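Probable exosome complex exonuclease 2 (Pyrococcus abyssi, PDB 2PO1) probably serves as a non-catalytic subunit of the archaeal exosome, an RNA-degrading complex, and helps to shape the active site of its partner Rrp41. Local coordinates at residues E119-L123 with N124-M128; M128-P132 with G133-R137. All blocks are in the same frame, centred on the assembly; numbering follows the deposited sequence.

Contact 1 of 2, residues E119-L123 with N124-M128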
loop_
_atom_site.group_PDB
_atom_site.type_symbol
_atom_site.label_atom_id
_atom_site.label_comp_id
_atom_site.label_asym_id
_atom_site.label_seq_id
_atom_site.Cartn_x
_atom_site.Cartn_y
_atom_site.Cartn_z
ATOM N N GLU C 119 9.677 -11.317 26.141
ATOM C CA GLU C 119 9.744 -12.697 26.610
ATOM C C GLU C 119 10.455 -12.745 27.929
ATOM O O GLU C 119 10.412 -13.751 28.656
ATOM C CB GLU C 119 10.421 -13.578 25.568
ATOM C CG GLU C 119 9.603 -13.769 24.283
ATOM C CD GLU C 119 8.248 -14.334 24.539
ATOM O OE1 GLU C 119 7.281 -13.826 23.915
ATOM O OE2 GLU C 119 8.156 -15.265 25.382
ATOM N N SER C 120 11.101 -11.648 28.278
ATOM C CA SER C 120 11.675 -11.593 29.604
ATOM C C SER C 120 10.650 -10.954 30.553
ATOM O O SER C 120 10.948 -10.789 31.706
ATOM C CB SER C 120 12.913 -10.751 29.628
ATOM O OG SER C 120 12.534 -9.457 29.207
ATOM N N LYS C 121 9.502 -10.519 30.015
ATOM C CA LYS C 121 8.529 -9.729 30.748
ATOM C C LYS C 121 9.162 -8.496 31.378
ATOM O O LYS C 121 8.771 -8.059 32.465
ATOM C CB LYS C 121 7.865 -10.608 31.768
ATOM C CG LYS C 121 7.012 -11.678 31.122
ATOM C CD LYS C 121 6.034 -12.166 32.177
ATOM C CE LYS C 121 4.817 -12.823 31.562
ATOM N NZ LYS C 121 5.006 -14.310 31.517
ATOM N N ALA C 122 10.139 -7.937 30.678
ATOM C CA ALA C 122 10.819 -6.753 31.170
ATOM C C ALA C 122 9.834 -5.628 31.290
ATOM O O ALA C 122 9.946 -4.833 32.185
ATOM C CB ALA C 122 11.984 -6.366 30.253
ATOM N N LEU C 123 8.866 -5.559 30.376
ATOM C CA LEU C 123 7.744 -4.668 30.573
ATOM C C LEU C 123 6.673 -5.608 30.993
ATOM O O LEU C 123 6.207 -6.439 30.185
ATOM C CB LEU C 123 7.277 -4.038 29.291
ATOM C CG LEU C 123 6.700 -2.618 29.249
ATOM C CD1 LEU C 123 5.747 -2.489 28.089
ATOM C CD2 LEU C 123 6.151 -2.163 30.499
ATOM N N ASN C 124 6.252 -5.496 32.242
ATOM C CA ASN C 124 5.252 -6.410 32.712
ATOM C C ASN C 124 3.839 -5.988 32.263
ATOM O O ASN C 124 3.229 -5.112 32.869
ATOM C CB ASN C 124 5.350 -6.490 34.214
ATOM C CG ASN C 124 4.611 -7.627 34.746
ATOM O OD1 ASN C 124 3.663 -8.094 34.124
ATOM N ND2 ASN C 124 5.055 -8.140 35.875
ATOM N N LEU C 125 3.313 -6.633 31.221
ATOM C CA LEU C 125 2.065 -6.246 30.608
ATOM C C LEU C 125 0.877 -6.482 31.493
ATOM O O LEU C 125 -0.204 -5.903 31.288
ATOM C CB LEU C 125 1.838 -7.004 29.279
ATOM C CG LEU C 125 2.940 -6.872 28.240
ATOM C CD1 LEU C 125 2.549 -7.588 26.985
ATOM C CD2 LEU C 125 3.279 -5.403 27.935
ATOM N N GLU C 126 1.066 -7.366 32.459
ATOM C CA GLU C 126 0.022 -7.696 33.424
ATOM C C GLU C 126 -0.211 -6.551 34.396
ATOM O O GLU C 126 -1.261 -6.439 35.000
ATOM C CB GLU C 126 0.422 -8.960 34.155
ATOM C CG GLU C 126 0.078 -10.191 33.371
ATOM C CD GLU C 126 1.215 -11.160 33.316
ATOM O OE1 GLU C 126 1.223 -12.134 34.124
ATOM O OE2 GLU C 126 2.115 -10.922 32.480
ATOM N N LYS C 127 0.768 -5.686 34.531
ATOM C CA LYS C 127 0.685 -4.555 35.416
ATOM C C LYS C 127 0.293 -3.318 34.624
ATOM O O LYS C 127 0.598 -2.186 35.009
ATOM C CB LYS C 127 2.017 -4.371 36.137
ATOM C CG LYS C 127 2.355 -5.555 37.005
ATOM C CD LYS C 127 3.566 -5.327 37.879
ATOM C CE LYS C 127 3.725 -6.476 38.919
ATOM N NZ LYS C 127 4.885 -6.160 39.775
ATOM N N MET C 128 -0.380 -3.536 33.502
ATOM C CA MET C 128 -0.719 -2.443 32.590
ATOM C C MET C 128 -2.185 -2.517 32.237
ATOM O O MET C 128 -2.650 -1.900 31.270
ATOM C CB MET C 128 0.145 -2.517 31.323
ATOM C CG MET C 128 1.491 -1.924 31.520
ATOM S SD MET C 128 2.566 -2.154 30.119
ATOM C CE MET C 128 1.420 -2.130 28.762
#

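Contact 2 of 2, residues M128-P132 with G133-R137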
loop_
_atom_site.group_PDB
_atom_site.type_symbol
_atom_site.label_atom_id
_atom_site.label_comp_id
_atom_site.label_asym_id
_atom_site.label_seq_id
_atom_site.Cartn_x
_atom_site.Cartn_y
_atom_site.Cartn_z
ATOM N N MET C 128 -0.380 -3.536 33.502
ATOM C CA MET C 128 -0.719 -2.443 32.590
ATOM C C MET C 128 -2.185 -2.517 32.237
ATOM O O MET C 128 -2.650 -1.900 31.270
ATOM C CB MET C 128 0.145 -2.517 31.323
ATOM C CG MET C 128 1.491 -1.924 31.520
ATOM S SD MET C 128 2.566 -2.154 30.119
ATOM C CE MET C 128 1.420 -2.130 28.762
ATOM N N VAL C 129 -2.922 -3.242 33.068
ATOM C CA VAL C 129 -4.351 -3.410 32.893
ATOM C C VAL C 129 -5.095 -2.392 33.736
ATOM O O VAL C 129 -4.746 -2.173 34.892
ATOM C CB VAL C 129 -4.791 -4.828 33.288
ATOM C CG1 VAL C 129 -6.277 -4.934 33.263
ATOM C CG2 VAL C 129 -4.179 -5.813 32.333
ATOM N N ILE C 130 -6.082 -1.730 33.151
ATOM C CA ILE C 130 -6.905 -0.802 33.925
ATOM C C ILE C 130 -8.264 -1.422 34.178
ATOM O O ILE C 130 -8.732 -1.482 35.315
ATOM C CB ILE C 130 -7.079 0.570 33.225
ATOM C CG1 ILE C 130 -5.722 1.136 32.809
ATOM C CG2 ILE C 130 -7.849 1.539 34.107
ATOM C CD1 ILE C 130 -4.670 1.181 33.919
ATOM N N VAL C 131 -8.912 -1.887 33.122
ATOM C CA VAL C 131 -10.146 -2.640 33.280
ATOM C C VAL C 131 -9.886 -3.893 32.481
ATOM O O VAL C 131 -9.720 -3.811 31.264
ATOM C CB VAL C 131 -11.339 -1.882 32.700
ATOM C CG1 VAL C 131 -12.622 -2.671 32.874
ATOM C CG2 VAL C 131 -11.437 -0.514 33.350
ATOM N N PRO C 132 -9.753 -5.051 33.160
ATOM C CA PRO C 132 -9.497 -6.301 32.433
ATOM C C PRO C 132 -10.415 -6.494 31.232
ATOM O O PRO C 132 -11.601 -6.277 31.326
ATOM C CB PRO C 132 -9.725 -7.371 33.501
ATOM C CG PRO C 132 -9.267 -6.701 34.746
ATOM C CD PRO C 132 -9.768 -5.270 34.618
ATOM N N GLY C 133 -9.837 -6.811 30.083
ATOM C CA GLY C 133 -10.630 -7.087 28.902
ATOM C C GLY C 133 -11.152 -5.874 28.169
ATOM O O GLY C 133 -11.843 -6.031 27.167
ATOM N N LYS C 134 -10.843 -4.669 28.649
ATOM C CA LYS C 134 -11.457 -3.459 28.093
ATOM C C LYS C 134 -10.529 -2.261 27.967
ATOM O O LYS C 134 -10.614 -1.522 26.999
ATOM C CB LYS C 134 -12.672 -3.053 28.939
ATOM C CG LYS C 134 -13.678 -4.183 29.143
ATOM C CD LYS C 134 -14.961 -3.978 28.314
ATOM C CE LYS C 134 -14.868 -4.472 26.842
ATOM N NZ LYS C 134 -16.270 -4.610 26.278
ATOM N N ILE C 135 -9.680 -2.023 28.960
ATOM C CA ILE C 135 -8.858 -0.829 28.945
ATOM C C ILE C 135 -7.543 -1.147 29.565
ATOM O O ILE C 135 -7.461 -1.374 30.762
ATOM C CB ILE C 135 -9.462 0.364 29.723
ATOM C CG1 ILE C 135 -10.785 0.819 29.094
ATOM C CG2 ILE C 135 -8.407 1.517 29.815
ATOM C CD1 ILE C 135 -11.629 1.600 29.985
ATOM N N VAL C 136 -6.511 -1.152 28.726
ATOM C CA VAL C 136 -5.168 -1.396 29.156
ATOM C C VAL C 136 -4.260 -0.273 28.637
ATOM O O VAL C 136 -4.624 0.515 27.736
ATOM C CB VAL C 136 -4.680 -2.793 28.712
ATOM C CG1 VAL C 136 -5.684 -3.832 29.130
ATOM C CG2 VAL C 136 -4.494 -2.853 27.215
ATOM N N ARG C 137 -3.105 -0.162 29.259
ATOM C CA ARG C 137 -2.085 0.685 28.733
ATOM C C ARG C 137 -1.520 0.063 27.463
ATOM O O ARG C 137 -1.297 -1.165 27.383
ATOM C CB ARG C 137 -0.975 0.945 29.757
ATOM C CG ARG C 137 -0.707 2.436 29.769
ATOM C CD ARG C 137 0.327 2.789 30.732
ATOM N NE ARG C 137 -0.177 3.058 32.080
ATOM C CZ ARG C 137 -0.729 4.198 32.460
ATOM N NH1 ARG C 137 -1.069 4.350 33.722
ATOM N NH2 ARG C 137 -0.951 5.175 31.586
#

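Contact 1 of 2, residues E119-L123 with N124-M128
The torsions of Met128 carry its sulfur onto the two methyls of Leu123. In Met128, CG lies anti to the carbonyl carbon (chi1 -82°). The chain then runs extended through chi2, which delivers SD to the fork of Leu123. Leu123 itself has a chi1 of -147°, well off a staggered value. SD sits 3.6 Å from Leu123 CD2 and 3.8 Å from Leu123 CD1, so the sulfur touches both methyls. The two side chains cross at about a right angle. Leu125 adds a second apolar touch, its CD2 lying 3.8 Å from Leu123 CD1. Leu123 is thus met by two side chains of the segment that follows it.

Segment 124-128 makes polar bonds of its own. In Asn124, CG lies anti to the backbone N and beside its own carbonyl carbon, so the amide reaches forward along the chain. Its OD1 accepts a bond from Glu126 N at 3.2 Å, somewhat bent and tilted from the carbonyl plane. This is an Asx turn. Lys127 N also bonds to Asn124 O at 3.0 Å, so Asn124 holds the short 3-10 segment 125-126 by both its side chain and its carbonyl. The other end of the amide, ND2, is held by Glu193, which also takes a salt bridge from Lys127. At the solvent side, Lys121 CE comes within 3.4 Å of Glu126 OE2. Their charged atoms are further apart, NZ to OE2 being 4.6 Å, so the attraction is probably modest.

Lys121 closes the preceding helix with a Schellman motif. The segments then form the link from helix 104-118 to strand 135-147. Leu123 packs on Ile117 of that helix, on Met83 of strand 82-89 and on Val139 of strand 135-147.

Contact 2 of 2, residues M128-P132 with G133-R137
Ile135 O is gripped by two backbone N-H groups, those of Ile130 and Val131. Each nitrogen stands 2.8 Å from the oxygen, and both donors lie in the carbonyl plane. The Val131 bond is the straighter, at 165° against 143°. Two successive residues facing one is a classic beta bulge. Val131 O repeats the pattern, accepting from Ile135 N at 2.9 Å. Val131 O also accepts from Lys134 N at 3.0 Å, making a second classic bulge. The Lys134 bond also closes a type II turn, with Pro132 and Gly133 in the middle. Gly133 has a phi of 79°, a value that suits glycine. Arg137 N gives a nearly straight bond of 2.7 Å to Met128 O.

Side chains follow the register. Val131 and Ile135 share one face, where CG2 of Val131 meets CD1 of Ile135 at 4.0 Å. Ile130, where the chain turns its corner, slants across Ile135; its CB lies 3.8 Å from Ile135 CG2. Ile135 CG2 lies anti to the backbone N and beside the carbonyl carbon, which sets it against Ile130 CB. Val129 and Val136, a non-hydrogen-bonded pair, touch on the opposite face. The methyl CE of Met128 rests 3.2 Å from Arg137 O. Beyond the hairpin, Val181 packs on Ile130, Val131 and Ile135, while the guanidinium of Arg137 donates to Pro170 O.

The chemistry is that of a hairpin end held mostly by backbone bonds, with branched aliphatic side chains packed beside them. Because Ile135 O and Val131 O each take two donors, the N-H groups of both irregular steps find partners within the hairpin. The bulge at Ile130 and Val131 shifts the register by one residue, yet the pairing continues on either side of it.

Contacts 1 and 2 are successive pieces of one connection, from helix 104-118 into strand 135-147, and they share Met128. Contact 1 lies nearer the middle of the chain, its centre about 15 Å from the chain centre against about 25 Å for contact 2. More of its touching residues are buried, with Leu123 between the helix and the mixed sheet, while Lys121 and Glu126 stay on the surface. Contact 2 is at the outer end of that sheet, where strand 135-147 begins and leans on strands 168-174 and 181-184. The chemistry differs accordingly. Contact 1 relies across its segments on apolar side-chain packing; contact 2 is joined by five backbone hydrogen bonds.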